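PDB 3LOP: substrate binding periplasmic protein from Ralstonia solanacearum, which binds leucine in the cleft between its two lobes and probably serves amino-acid uptake, as periplasmic binding proteins of transport systems do. Local coordinates for residues D130-A135 with S249-M254; M254-K259 with G352-E357. All blocks are in the same frame, centred on the assembly; numbering follows the deposited sequence.

Contact 1: D130-A135 with S249-M254; sequences DKMITA and SLALVM
M132 and the strand 249-252 meet in a buried, apolar helix-on-sheet contact within one lobe of the periplasmic binding protein fold. The axes of 130-135 and 249-252 pass 8.5 Å apart with N-to-C directions 143° from each other, oblique but nearer antiparallel. No hydrogen bond joins them, and a single selenomethionine carries nearly all of the packing. The CG of M132 lies anti to its carbonyl carbon (chi1 -73°), the chain continues straight to selenium, and a bend at chi3 (-88°) turns the methyl along the strand. Selenium therefore rests over backbone, 3.8 Å from the CA of L250, while CE ends 3.9 Å from the CB of A251. The CB of L250 points away from the helix. Neighbouring strands complete the bed under M132, which also touches L226 and L345. On the helix, the carbonyl O of D130 accepts from both T134 N and, at 2.7 Å, T134 OG1, from opposite faces of its plane, so the hydroxyl donates within its own helix. With 139 Å² buried and nothing polar exchanged, the contact rests on dispersion and exclusion of water, and its chemistry sets no bonding direction.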
ATOM      1  N   ASP A 130     -15.271  -4.725  -0.619  1.00  6.04           N
ATOM      2  CA  ASP A 130     -16.697  -4.484  -0.430  1.00  7.45           C
ATOM      3  C   ASP A 130     -17.193  -3.428  -1.410  1.00  7.01           C
ATOM      4  O   ASP A 130     -18.184  -3.628  -2.113  1.00  7.55           O
ATOM      5  CB  ASP A 130     -16.989  -4.000   0.997  1.00  9.73           C
ATOM      6  CG  ASP A 130     -16.898  -5.108   2.022  1.00 14.70           C
ATOM      7  OD1 ASP A 130     -17.125  -6.281   1.656  1.00 17.81           O
ATOM      8  OD2 ASP A 130     -16.619  -4.804   3.202  1.00 18.46           O
ATOM      9  N   LYS A 131     -16.496  -2.300  -1.462  1.00  7.24           N
ATOM     10  CA  LYS A 131     -16.901  -1.211  -2.340  1.00  7.59           C
ATOM     11  C   LYS A 131     -16.885  -1.580  -3.825  1.00  7.43           C
ATOM     12  O   LYS A 131     -17.864  -1.346  -4.532  1.00  8.10           O
ATOM     13  CB  LYS A 131     -16.016   0.012  -2.089  1.00 10.75           C
ATOM     14  CG  LYS A 131     -16.709   1.346  -2.342  1.00 15.20           C
ATOM     15  CD  LYS A 131     -15.852   2.508  -1.862  1.00 17.66           C
ATOM     16  CE  LYS A 131     -16.558   3.840  -2.053  1.00 19.21           C
ATOM     17  NZ  LYS A 131     -17.832   3.903  -1.286  1.00 19.46           N
HETATM   18  N   MSE A 132     -15.785  -2.166  -4.292  1.00  6.78           N
HETATM   19  CA  MSE A 132     -15.669  -2.539  -5.703  1.00  6.99           C
HETATM   20  C   MSE A 132     -16.583  -3.680  -6.132  1.00  7.82           C
HETATM   21  O   MSE A 132     -17.218  -3.609  -7.185  1.00  6.87           O
HETATM   22  CB  MSE A 132     -14.225  -2.922  -6.044  1.00  7.87           C
HETATM   23  CG  MSE A 132     -13.263  -1.756  -6.117  1.00  8.29           C
HETATM   24 SE   MSE A 132     -11.513  -2.313  -6.731  1.00 16.38          SE
HETATM   25  CE  MSE A 132     -10.737  -2.783  -5.026  1.00  9.01           C
ATOM     26  N   ILE A 133     -16.637  -4.739  -5.333  1.00  7.22           N
ATOM     27  CA  ILE A 133     -17.471  -5.879  -5.675  1.00  7.18           C
ATOM     28  C   ILE A 133     -18.953  -5.521  -5.612  1.00  7.68           C
ATOM     29  O   ILE A 133     -19.725  -5.902  -6.490  1.00  8.13           O
ATOM     30  CB  ILE A 133     -17.169  -7.086  -4.750  1.00  7.42           C
ATOM     31  CG1 ILE A 133     -15.715  -7.527  -4.941  1.00  7.22           C
ATOM     32  CG2 ILE A 133     -18.107  -8.244  -5.068  1.00  7.98           C
ATOM     33  CD1 ILE A 133     -15.384  -7.967  -6.357  1.00  9.43           C
ATOM     34  N   THR A 134     -19.351  -4.771  -4.590  1.00  7.19           N
ATOM     35  CA  THR A 134     -20.751  -4.382  -4.472  1.00  8.26           C
ATOM     36  C   THR A 134     -21.158  -3.521  -5.665  1.00  7.92           C
ATOM     37  O   THR A 134     -22.290  -3.603  -6.141  1.00  8.07           O
ATOM     38  CB  THR A 134     -21.012  -3.616  -3.162  1.00  9.10           C
ATOM     39  OG1 THR A 134     -20.740  -4.478  -2.052  1.00 11.77           O
ATOM     40  CG2 THR A 134     -22.461  -3.158  -3.087  1.00 11.13           C
ATOM     41  N   ALA A 135     -20.230  -2.700  -6.150  1.00  6.63           N
ATOM     42  CA  ALA A 135     -20.507  -1.851  -7.304  1.00  6.87           C
ATOM     43  C   ALA A 135     -20.779  -2.729  -8.524  1.00  7.55           C
ATOM     44  O   ALA A 135     -21.691  -2.451  -9.304  1.00  8.81           O
ATOM     45  CB  ALA A 135     -19.326  -0.924  -7.571  1.00  6.97           C
ATOM     46  N   SER A 249     -10.658  -0.530 -12.972  1.00  3.65           N
ATOM     47  CA  SER A 249     -11.318   0.020 -11.791  1.00  4.66           C
ATOM     48  C   SER A 249     -10.491  -0.199 -10.530  1.00  5.00           C
ATOM     49  O   SER A 249      -9.818  -1.218 -10.381  1.00  4.43           O
ATOM     50  CB  SER A 249     -12.695  -0.620 -11.600  1.00  7.98           C
ATOM     51  OG  SER A 249     -13.606  -0.192 -12.595  1.00 12.88           O
ATOM     52  N   LEU A 250     -10.557   0.760  -9.613  1.00  4.80           N
ATOM     53  CA  LEU A 250      -9.792   0.661  -8.381  1.00  5.45           C
ATOM     54  C   LEU A 250     -10.467   1.401  -7.242  1.00  6.62           C
ATOM     55  O   LEU A 250     -11.478   2.080  -7.430  1.00  6.60           O
ATOM     56  CB  LEU A 250      -8.392   1.245  -8.580  1.00  8.11           C
ATOM     57  CG  LEU A 250      -8.365   2.730  -8.961  1.00  8.76           C
ATOM     58  CD1 LEU A 250      -7.247   3.439  -8.211  1.00 12.26           C
ATOM     59  CD2 LEU A 250      -8.197   2.873 -10.464  1.00 11.17           C
ATOM     60  N   ALA A 251      -9.899   1.254  -6.052  1.00  5.70           N
ATOM     61  CA  ALA A 251     -10.411   1.942  -4.881  1.00  7.76           C
ATOM     62  C   ALA A 251      -9.306   2.878  -4.410  1.00  8.56           C
ATOM     63  O   ALA A 251      -8.181   2.447  -4.162  1.00 12.93           O
ATOM     64  CB  ALA A 251     -10.765   0.943  -3.784  1.00  8.35           C
ATOM     65  N   LEU A 252      -9.625   4.163  -4.318  1.00  5.89           N
ATOM     66  CA  LEU A 252      -8.667   5.166  -3.875  1.00  6.18           C
ATOM     67  C   LEU A 252      -8.636   5.185  -2.348  1.00  5.58           C
ATOM     68  O   LEU A 252      -9.673   5.381  -1.714  1.00  6.65           O
ATOM     69  CB  LEU A 252      -9.091   6.545  -4.387  1.00  8.17           C
ATOM     70  CG  LEU A 252      -9.195   6.732  -5.904  1.00  9.88           C
ATOM     71  CD1 LEU A 252      -9.991   7.993  -6.227  1.00 10.52           C
ATOM     72  CD2 LEU A 252      -7.805   6.804  -6.489  1.00 11.57           C
ATOM     73  N   VAL A 253      -7.457   4.974  -1.766  1.00  3.77           N
ATOM     74  CA  VAL A 253      -7.307   4.989  -0.311  1.00  4.22           C
ATOM     75  C   VAL A 253      -6.241   6.007   0.100  1.00  4.76           C
ATOM     76  O   VAL A 253      -5.900   6.140   1.276  1.00  4.74           O
ATOM     77  CB  VAL A 253      -6.934   3.590   0.238  1.00  4.28           C
ATOM     78  CG1 VAL A 253      -8.048   2.606  -0.077  1.00  7.62           C
ATOM     79  CG2 VAL A 253      -5.617   3.116  -0.353  1.00  5.44           C
HETATM   80  N   MSE A 254      -5.731   6.724  -0.895  1.00  5.30           N
HETATM   81  CA  MSE A 254      -4.717   7.755  -0.705  1.00  6.12           C
HETATM   82  C   MSE A 254      -5.053   8.940  -1.603  1.00  7.25           C
HETATM   83  O   MSE A 254      -5.836   8.807  -2.545  1.00  8.07           O
HETATM   84  CB  MSE A 254      -3.339   7.229  -1.118  1.00  7.53           C
HETATM   85  CG  MSE A 254      -2.633   6.349  -0.105  1.00  9.26           C
HETATM   86 SE   MSE A 254      -1.976   7.373   1.388  1.00 13.61          SE
HETATM   87  CE  MSE A 254      -2.571   6.220   2.815  1.00 11.81           C
TER

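Contact 2: M254-K259 with G352-E357; sequences MPNPGK and GLVIQE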
HETATM    1  N   MSE A 254      -5.731   6.724  -0.895  1.00  5.30           N
HETATM    2  CA  MSE A 254      -4.717   7.755  -0.705  1.00  6.12           C
HETATM    3  C   MSE A 254      -5.053   8.940  -1.603  1.00  7.25           C
HETATM    4  O   MSE A 254      -5.836   8.807  -2.545  1.00  8.07           O
HETATM    5  CB  MSE A 254      -3.339   7.229  -1.118  1.00  7.53           C
HETATM    6  CG  MSE A 254      -2.633   6.349  -0.105  1.00  9.26           C
HETATM    7 SE   MSE A 254      -1.976   7.373   1.388  1.00 13.61          SE
HETATM    8  CE  MSE A 254      -2.571   6.220   2.815  1.00 11.81           C
ATOM      9  N   PRO A 255      -4.481  10.120  -1.313  1.00  6.21           N
ATOM     10  CA  PRO A 255      -4.753  11.286  -2.157  1.00  6.95           C
ATOM     11  C   PRO A 255      -4.351  10.901  -3.586  1.00  7.14           C
ATOM     12  O   PRO A 255      -3.316  10.267  -3.798  1.00  7.18           O
ATOM     13  CB  PRO A 255      -3.842  12.353  -1.561  1.00  7.04           C
ATOM     14  CG  PRO A 255      -3.865  12.015  -0.098  1.00  7.37           C
ATOM     15  CD  PRO A 255      -3.726  10.505  -0.107  1.00  5.82           C
ATOM     16  N   ASN A 256      -5.173  11.283  -4.556  1.00  6.26           N
ATOM     17  CA  ASN A 256      -4.935  10.948  -5.957  1.00  6.35           C
ATOM     18  C   ASN A 256      -3.890  11.829  -6.635  1.00  7.58           C
ATOM     19  O   ASN A 256      -4.083  13.033  -6.767  1.00  6.12           O
ATOM     20  CB  ASN A 256      -6.269  11.039  -6.708  1.00  6.87           C
ATOM     21  CG  ASN A 256      -6.153  10.685  -8.178  1.00  5.16           C
ATOM     22  OD1 ASN A 256      -5.111  10.243  -8.652  1.00  6.69           O
ATOM     23  ND2 ASN A 256      -7.247  10.878  -8.909  1.00  6.49           N
ATOM     24  N   PRO A 257      -2.762  11.237  -7.067  1.00  6.54           N
ATOM     25  CA  PRO A 257      -1.703  11.999  -7.737  1.00  8.99           C
ATOM     26  C   PRO A 257      -2.251  12.788  -8.929  1.00  9.60           C
ATOM     27  O   PRO A 257      -1.711  13.832  -9.296  1.00 10.92           O
ATOM     28  CB  PRO A 257      -0.723  10.916  -8.177  1.00  9.46           C
ATOM     29  CG  PRO A 257      -0.873   9.885  -7.122  1.00  9.51           C
ATOM     30  CD  PRO A 257      -2.368   9.824  -6.915  1.00  6.99           C
ATOM     31  N   GLY A 258      -3.325  12.274  -9.524  1.00  9.95           N
ATOM     32  CA  GLY A 258      -3.940  12.926 -10.668  1.00 10.75           C
ATOM     33  C   GLY A 258      -4.592  14.258 -10.348  1.00 11.15           C
ATOM     34  O   GLY A 258      -4.763  15.097 -11.232  1.00 12.01           O
ATOM     35  N   LYS A 259      -4.975  14.450  -9.089  1.00 10.09           N
ATOM     36  CA  LYS A 259      -5.596  15.704  -8.658  1.00  9.95           C
ATOM     37  C   LYS A 259      -4.486  16.616  -8.159  1.00  9.04           C
ATOM     38  O   LYS A 259      -4.216  16.678  -6.960  1.00  8.96           O
ATOM     39  CB  LYS A 259      -6.595  15.456  -7.526  1.00 12.84           C
ATOM     40  CG  LYS A 259      -7.795  14.614  -7.908  1.00 17.49           C
ATOM     41  CD  LYS A 259      -8.822  14.612  -6.785  1.00 20.40           C
ATOM     42  CE  LYS A 259      -9.966  13.659  -7.080  1.00 21.75           C
ATOM     43  NZ  LYS A 259      -9.479  12.260  -7.211  1.00 16.60           N
ATOM     44  N   GLY A 352      -5.361   7.351 -19.662  1.00  9.39           N
ATOM     45  CA  GLY A 352      -4.569   7.043 -18.481  1.00  8.76           C
ATOM     46  C   GLY A 352      -4.802   7.828 -17.203  1.00  8.96           C
ATOM     47  O   GLY A 352      -4.260   7.465 -16.160  1.00  9.70           O
ATOM     48  N   LEU A 353      -5.592   8.894 -17.262  1.00  8.64           N
ATOM     49  CA  LEU A 353      -5.848   9.687 -16.065  1.00  9.29           C
ATOM     50  C   LEU A 353      -6.701   8.915 -15.064  1.00  8.41           C
ATOM     51  O   LEU A 353      -7.671   8.259 -15.444  1.00  9.42           O
ATOM     52  CB  LEU A 353      -6.563  10.994 -16.432  1.00 11.37           C
ATOM     53  CG  LEU A 353      -6.904  11.929 -15.265  1.00 15.20           C
ATOM     54  CD1 LEU A 353      -5.620  12.434 -14.616  1.00 16.70           C
ATOM     55  CD2 LEU A 353      -7.739  13.099 -15.767  1.00 17.57           C
ATOM     56  N   VAL A 354      -6.338   8.982 -13.786  1.00  8.25           N
ATOM     57  CA  VAL A 354      -7.121   8.310 -12.757  1.00  7.67           C
ATOM     58  C   VAL A 354      -8.203   9.277 -12.290  1.00  7.94           C
ATOM     59  O   VAL A 354      -7.909  10.349 -11.754  1.00  7.79           O
ATOM     60  CB  VAL A 354      -6.251   7.890 -11.557  1.00  7.86           C
ATOM     61  CG1 VAL A 354      -7.132   7.334 -10.444  1.00 10.05           C
ATOM     62  CG2 VAL A 354      -5.245   6.842 -12.000  1.00 10.68           C
ATOM     63  N   ILE A 355      -9.456   8.893 -12.506  1.00  8.42           N
ATOM     64  CA  ILE A 355     -10.600   9.721 -12.149  1.00  9.40           C
ATOM     65  C   ILE A 355     -11.397   9.136 -10.989  1.00 10.11           C
ATOM     66  O   ILE A 355     -11.676   7.940 -10.966  1.00  9.25           O
ATOM     67  CB  ILE A 355     -11.543   9.872 -13.361  1.00 10.21           C
ATOM     68  CG1 ILE A 355     -10.747  10.379 -14.566  1.00 13.44           C
ATOM     69  CG2 ILE A 355     -12.683  10.829 -13.029  1.00 10.95           C
ATOM     70  CD1 ILE A 355     -11.531  10.386 -15.856  1.00 16.02           C
ATOM     71  N   GLN A 356     -11.767   9.984 -10.031  1.00 10.54           N
ATOM     72  CA  GLN A 356     -12.546   9.538  -8.881  1.00 13.31           C
ATOM     73  C   GLN A 356     -14.018   9.418  -9.258  1.00 14.70           C
ATOM     74  O   GLN A 356     -14.488  10.089 -10.181  1.00 15.66           O
ATOM     75  CB  GLN A 356     -12.408  10.516  -7.712  1.00 15.08           C
ATOM     76  CG  GLN A 356     -12.995  11.890  -7.982  1.00 21.56           C
ATOM     77  CD  GLN A 356     -13.166  12.713  -6.719  1.00 24.47           C
ATOM     78  OE1 GLN A 356     -13.502  13.897  -6.778  1.00 27.03           O
ATOM     79  NE2 GLN A 356     -12.943  12.088  -5.565  1.00 26.95           N
ATOM     80  N   GLU A 357     -14.731   8.571  -8.520  1.00 16.65           N
ATOM     81  CA  GLU A 357     -16.152   8.304  -8.729  1.00 21.85           C
ATOM     82  C   GLU A 357     -16.363   7.190  -9.749  1.00 23.22           C
ATOM     83  O   GLU A 357     -15.362   6.604 -10.220  1.00 25.46           O
ATOM     84  CB  GLU A 357     -16.904   9.571  -9.168  1.00 25.03           C
ATOM     85  CG  GLU A 357     -17.360  10.458  -8.018  1.00 29.11           C
ATOM     86  CD  GLU A 357     -18.186  11.647  -8.484  1.00 31.75           C
ATOM     87  OE1 GLU A 357     -19.056  11.463  -9.361  1.00 32.42           O
ATOM     88  OE2 GLU A 357     -17.974  12.763  -7.964  1.00 34.26           O
TER
HETATM   89  O   HOH W   1     -10.914  12.731 -10.087  1.00 20.46           O
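N256 reaches across to V354 at the edge of the small antiparallel sheet, joining the loop after strand 249-252 to the last strand of the chain. From CB, which points toward 354-356, the chain leaves with CG anti to the backbone N (chi1 -179°), and CG itself lies 4.0 Å from the carbonyl O of V354. There the amide divides its work. OD1 passes 3.9 Å from the CB of V354 but takes its hydrogen bond at home, from the backbone N of G258 at 2.8 Å. ND2 donates to the carbonyl O of V354 at 3.0 Å, with an N-H...O angle of 160°. The acceptor lies in the amide plane of N256, yet the donor stands well above the carbonyl plane of V354, 51° out of it. Bonds at both ends of the amide thus restrain its rotation.

The bond from G258 makes an Asx turn, which accompanies a type I beta turn from N256 to K259 closed by the K259 N to N256 O bond. The two turns set the N256 amide, whose ND2 bond ties the loop to 354-356, an outer strand of its three-stranded sheet. The CA of G258 comes 4.3 Å from the CD1 of L353, just before the strand, and F284 of helix 284-303 touches N256 from outside the pair.

K259 crosses Q356 at about a right angle. Its CE lies 3.4 Å from the CD of Q356, and a bend at chi4 turns NZ in beside CB and CG of the same residue. A water accepts from the backbone N of Q356 and, weakly, from NZ. The ammonium and the ND2 of N256 come within 3.1 Å of each other as two donors without a bond, a close approach that probably costs some electrostatic energy.

Overall arrangement
Contacts 1 and 2 follow one another along the chain and reach the same three-stranded antiparallel sheet, in the order 249-252, 344-348, 354-356. They share M254 as a segment end alone, since it touches nothing across either contact. Their centres are 13 Å apart. L252 connects them directly: its CD1 packs 3.8 Å from the CB of Q356, and its CD2 lies 4.0 Å from the CG1 of V354. The M132 side chain is about 11 Å from the bound magnesium and about 12 Å from the leucine. Contact 1 packs further along the helix that starts at Y125, a residue of both sites; contact 2 is a surface contact held by one direct hydrogen bond.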